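Long-range contacts in glucose dehydrogenase (Haloferax mediterranei, PDB 2B5W), which catalyses the zinc-dependent oxidation of D-glucose and several other aldose sugars, using NAD+ or NADP+ as electron acceptor with a preference for NADP+: residues A5-G9 and H49-P53; L59-H63 and E114-V118. The protein carries 1 engineered substitution. All blocks are in the same frame, centred on the assembly; numbering follows the deposited sequence.

Contact 1 (A5-G9 and H49-P53)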
# COMPACT_ATOMS: atom_id res chain seq x y z
N ALA A 5 -1.36 16.37 34.28
CA ALA A 5 -0.11 16.53 33.53
C ALA A 5 0.92 15.49 33.94
O ALA A 5 0.83 14.90 35.01
CB ALA A 5 0.45 17.89 33.76
N VAL A 6 1.88 15.25 33.05
CA VAL A 6 3.10 14.50 33.43
C VAL A 6 4.21 15.56 33.66
O VAL A 6 4.30 16.57 32.95
CB VAL A 6 3.52 13.46 32.37
CG1 VAL A 6 2.55 12.27 32.37
CG2 VAL A 6 3.62 14.06 30.97
N LYS A 7 5.01 15.35 34.69
CA LYS A 7 6.13 16.23 35.01
C LYS A 7 7.42 15.42 34.96
O LYS A 7 7.41 14.18 35.09
CB LYS A 7 5.98 16.79 36.43
CG LYS A 7 5.16 18.07 36.59
CD LYS A 7 4.57 18.12 38.00
CE LYS A 7 4.49 19.52 38.59
NZ LYS A 7 3.90 19.46 39.98
N ARG A 8 8.54 16.12 34.75
CA ARG A 8 9.85 15.49 34.89
C ARG A 8 10.00 14.99 36.32
O ARG A 8 9.78 15.74 37.28
CB ARG A 8 10.95 16.50 34.59
CG ARG A 8 11.00 16.92 33.13
CD ARG A 8 12.06 17.98 32.84
NE ARG A 8 12.10 18.39 31.43
CZ ARG A 8 12.95 19.30 30.94
NH1 ARG A 8 13.83 19.92 31.73
NH2 ARG A 8 12.99 19.68 29.65
N GLY A 9 10.30 13.70 36.48
CA GLY A 9 10.54 13.12 37.79
C GLY A 9 9.35 12.44 38.45
O GLY A 9 9.56 11.63 39.36
N HIS A 49 10.70 13.41 28.72
CA HIS A 49 10.14 14.76 28.71
C HIS A 49 10.51 15.53 27.43
O HIS A 49 10.46 16.76 27.40
CB HIS A 49 10.57 15.55 29.98
CG HIS A 49 12.05 15.60 30.21
ND1 HIS A 49 12.75 14.57 30.82
CD2 HIS A 49 12.97 16.55 29.93
CE1 HIS A 49 14.03 14.89 30.90
NE2 HIS A 49 14.19 16.09 30.37
N GLY A 50 10.85 14.80 26.37
CA GLY A 50 11.22 15.41 25.10
C GLY A 50 10.04 16.09 24.42
O GLY A 50 10.19 17.16 23.82
N GLY A 51 8.88 15.44 24.51
CA GLY A 51 7.64 15.97 23.98
C GLY A 51 7.00 17.12 24.76
O GLY A 51 5.96 17.62 24.35
N PHE A 52 7.60 17.56 25.86
CA PHE A 52 7.05 18.69 26.60
C PHE A 52 7.12 19.91 25.69
O PHE A 52 8.04 20.03 24.86
CB PHE A 52 7.82 18.97 27.91
CG PHE A 52 7.58 17.97 29.02
CD1 PHE A 52 7.04 16.72 28.78
CD2 PHE A 52 7.93 18.30 30.31
CE1 PHE A 52 6.83 15.81 29.80
CE2 PHE A 52 7.74 17.39 31.34
CZ PHE A 52 7.18 16.15 31.08
N PRO A 53 6.15 20.82 25.83
CA PRO A 53 6.17 22.07 25.07
C PRO A 53 7.42 22.88 25.42
O PRO A 53 7.85 22.89 26.57
CB PRO A 53 4.90 22.79 25.51
CG PRO A 53 4.04 21.71 26.11
CD PRO A 53 4.96 20.71 26.69

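Contact 2 (L59-H63 and E114-V118). With ZN (zinc ion), chain B.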
# COMPACT_ATOMS: atom_id res chain seq x y z
N LEU A 59 3.68 18.41 30.73
CA LEU A 59 2.83 18.26 29.56
C LEU A 59 1.43 17.88 30.07
O LEU A 59 1.25 16.86 30.72
CB LEU A 59 3.36 17.15 28.66
CG LEU A 59 2.44 16.75 27.50
CD1 LEU A 59 2.30 17.89 26.53
CD2 LEU A 59 3.00 15.56 26.82
N VAL A 60 0.45 18.74 29.77
CA VAL A 60 -0.95 18.38 30.07
C VAL A 60 -1.33 17.24 29.12
O VAL A 60 -1.07 17.33 27.90
CB VAL A 60 -1.89 19.56 29.88
CG1 VAL A 60 -3.34 19.13 29.99
CG2 VAL A 60 -1.59 20.68 30.91
N LEU A 61 -1.88 16.16 29.67
CA LEU A 61 -2.21 15.00 28.90
C LEU A 61 -3.56 15.16 28.20
O LEU A 61 -4.30 16.08 28.48
CB LEU A 61 -2.25 13.78 29.80
CG LEU A 61 -0.93 13.35 30.46
CD1 LEU A 61 -1.24 12.24 31.46
CD2 LEU A 61 0.06 12.90 29.41
N GLY A 62 -3.85 14.21 27.31
CA GLY A 62 -5.17 14.02 26.72
C GLY A 62 -5.28 14.57 25.32
O GLY A 62 -5.11 15.77 25.08
N HIS A 63 -5.69 13.70 24.40
CA HIS A 63 -5.90 14.13 23.01
C HIS A 63 -7.29 13.71 22.50
O HIS A 63 -7.63 14.00 21.36
CB HIS A 63 -4.82 13.53 22.09
CG HIS A 63 -4.78 12.04 22.15
ND1 HIS A 63 -4.13 11.36 23.16
CD2 HIS A 63 -5.39 11.10 21.38
CE1 HIS A 63 -4.35 10.06 23.02
NE2 HIS A 63 -5.13 9.88 21.96
N GLU A 114 1.28 17.61 18.32
CA GLU A 114 0.08 16.87 18.67
C GLU A 114 -0.28 17.21 20.10
O GLU A 114 0.48 16.95 21.01
CB GLU A 114 0.28 15.35 18.51
CG GLU A 114 0.08 14.91 17.07
CD GLU A 114 0.46 13.47 16.79
OE1 GLU A 114 1.07 12.81 17.65
OE2 GLU A 114 0.14 13.00 15.68
N ARG A 115 -1.43 17.80 20.29
CA ARG A 115 -1.88 18.21 21.62
C ARG A 115 -2.00 16.98 22.52
O ARG A 115 -2.63 15.97 22.18
CB ARG A 115 -3.20 18.97 21.50
CG ARG A 115 -3.02 20.37 20.88
CD ARG A 115 -4.02 21.43 21.22
NE ARG A 115 -4.17 21.61 22.67
CZ ARG A 115 -4.89 22.54 23.24
NH1 ARG A 115 -5.54 23.45 22.52
NH2 ARG A 115 -5.00 22.56 24.57
N GLY A 116 -1.35 17.07 23.69
CA GLY A 116 -1.33 16.00 24.67
C GLY A 116 -0.28 14.93 24.43
O GLY A 116 -0.21 13.95 25.16
N ILE A 117 0.50 15.08 23.37
CA ILE A 117 1.40 14.02 22.94
C ILE A 117 2.80 14.54 22.66
O ILE A 117 3.77 14.05 23.24
CB ILE A 117 0.83 13.30 21.71
CG1 ILE A 117 -0.55 12.78 21.99
CG2 ILE A 117 1.76 12.14 21.30
CD1 ILE A 117 -1.26 12.23 20.73
N VAL A 118 2.92 15.50 21.75
CA VAL A 118 4.24 16.07 21.45
C VAL A 118 4.20 17.55 21.13
O VAL A 118 3.53 18.01 20.19
CB VAL A 118 4.96 15.29 20.33
CG1 VAL A 118 4.09 15.17 19.07
CG2 VAL A 118 6.33 15.91 20.02
ZN ZN B . -6.19 8.09 21.92

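Contact 1 (A5-G9 and H49-P53)
Phe52 packs against Val6 and the backbone from Val6 to Arg8; His49 meets the Arg8 side chain. The segment 49-53 holds a type I beta turn from His49 to Phe52, in the loop between helix 39-46 and strand 58-60 of the GroES-like domain. Its partner is the end of strand 2-7, in a small antiparallel sheet, and the loop that follows. The contact lies at the surface, and no hydrogen bond crosses it.

Phe52 comes in edge first. Its CG is anti to the carbonyl carbon (chi1 -73°), which sends the far rim of the ring to the other chain segment. Lys7 C and Arg8 N both lie at that rim, close to the ring plane. CZ is 3.5 Å from the carbonyl oxygen of Val6. On the side of the strand, Val6 CG2 packs against Phe52 CE1 at 3.8 Å. One face of the ring is taken within the turn itself, where His49 CB sits 3.5 Å above the plane, over the ring centre. An alanine in place of Phe52 would probably leave a gap beside Val6 and strip His49 CB of the surface it rests on.

Arg8 has the most area covered. Its chain is extended from CG to NE and crosses the His49 side chain at about a right angle. His49 is poorly ordered. As modelled, Arg8 CD lies over one face of the imidazole, 3.6 Å from the ring centroid, a CH-pi contact. Farther out, Arg8 NE and CZ are too close to His49 CD2, and the detail there is doubtful. His49 binds substrate, so this turn probably borders the sugar site.

Arg8 N, 3.7 Å from Phe52 CE2, is buried here and has no hydrogen-bond partner in the model.

Contact 2 (L59-H63 and E114-V118)
Gly116 and Ile117 bear on the backbone of Val60 to Gly62 and on the ring of His63. No conventional hydrogen bond joins the two segments.

The backbone contact centres on Gly116. Its CA points a hydrogen at Val60 O, with a C-to-O distance of 3.5 Å and an angle at the hydrogen of 165°. A CB at this position would come 2.5 Å from Gly62 O, so the close approach depends on the missing side chain. Leu59 CD2 lies 4.0 Å from both Gly116 O and Ile117 O, and His63 CB is 3.3 Å from Arg115 O. Glu114 O accepts from both Ile117 N and Val118 N, which fits a classic beta bulge.

One CH-pi contact is made. Ile117 CD1 sits over one face of the His63 imidazole, offset toward its rim and 4.1 Å from the centroid.

The polar ends turn elsewhere. Arg115 NE bonds to His121 O, and the substrate-binding Glu114 forms a salt bridge with Arg88. His63 ND1 and Gly116 O are buried without a partner in the model.

The metal contact is made by His63 NE2, 2.1 Å from the zinc ion. In this structure Glu64 and the engineered Cys38 complete the protein ligands of this catalytic zinc site, characteristic of the zinc-containing alcohol dehydrogenase family.

How the contacts relate
The two contacts lie in series along the chain: contact 1 closes before contact 2 opens. Their centres are about 10 Å apart, on the same side of the centre of the chain. Segments 5-9 and 59-63 meet in the antiparallel sheet in which strands 2-7 and 58-60 are neighbours; 114-118 starts in a second small sheet and 49-53 is a loop. Leu59 is the joint between the contacts. Its carbonyl O is 2.9 Å from Val6 N, a probable hydrogen bond, and its CB packs against Phe52 CD1 at 3.7 Å. This joint ties the N-terminal strand and the loop of the substrate-binding His49 to the segment that ends at the zinc ligand His63.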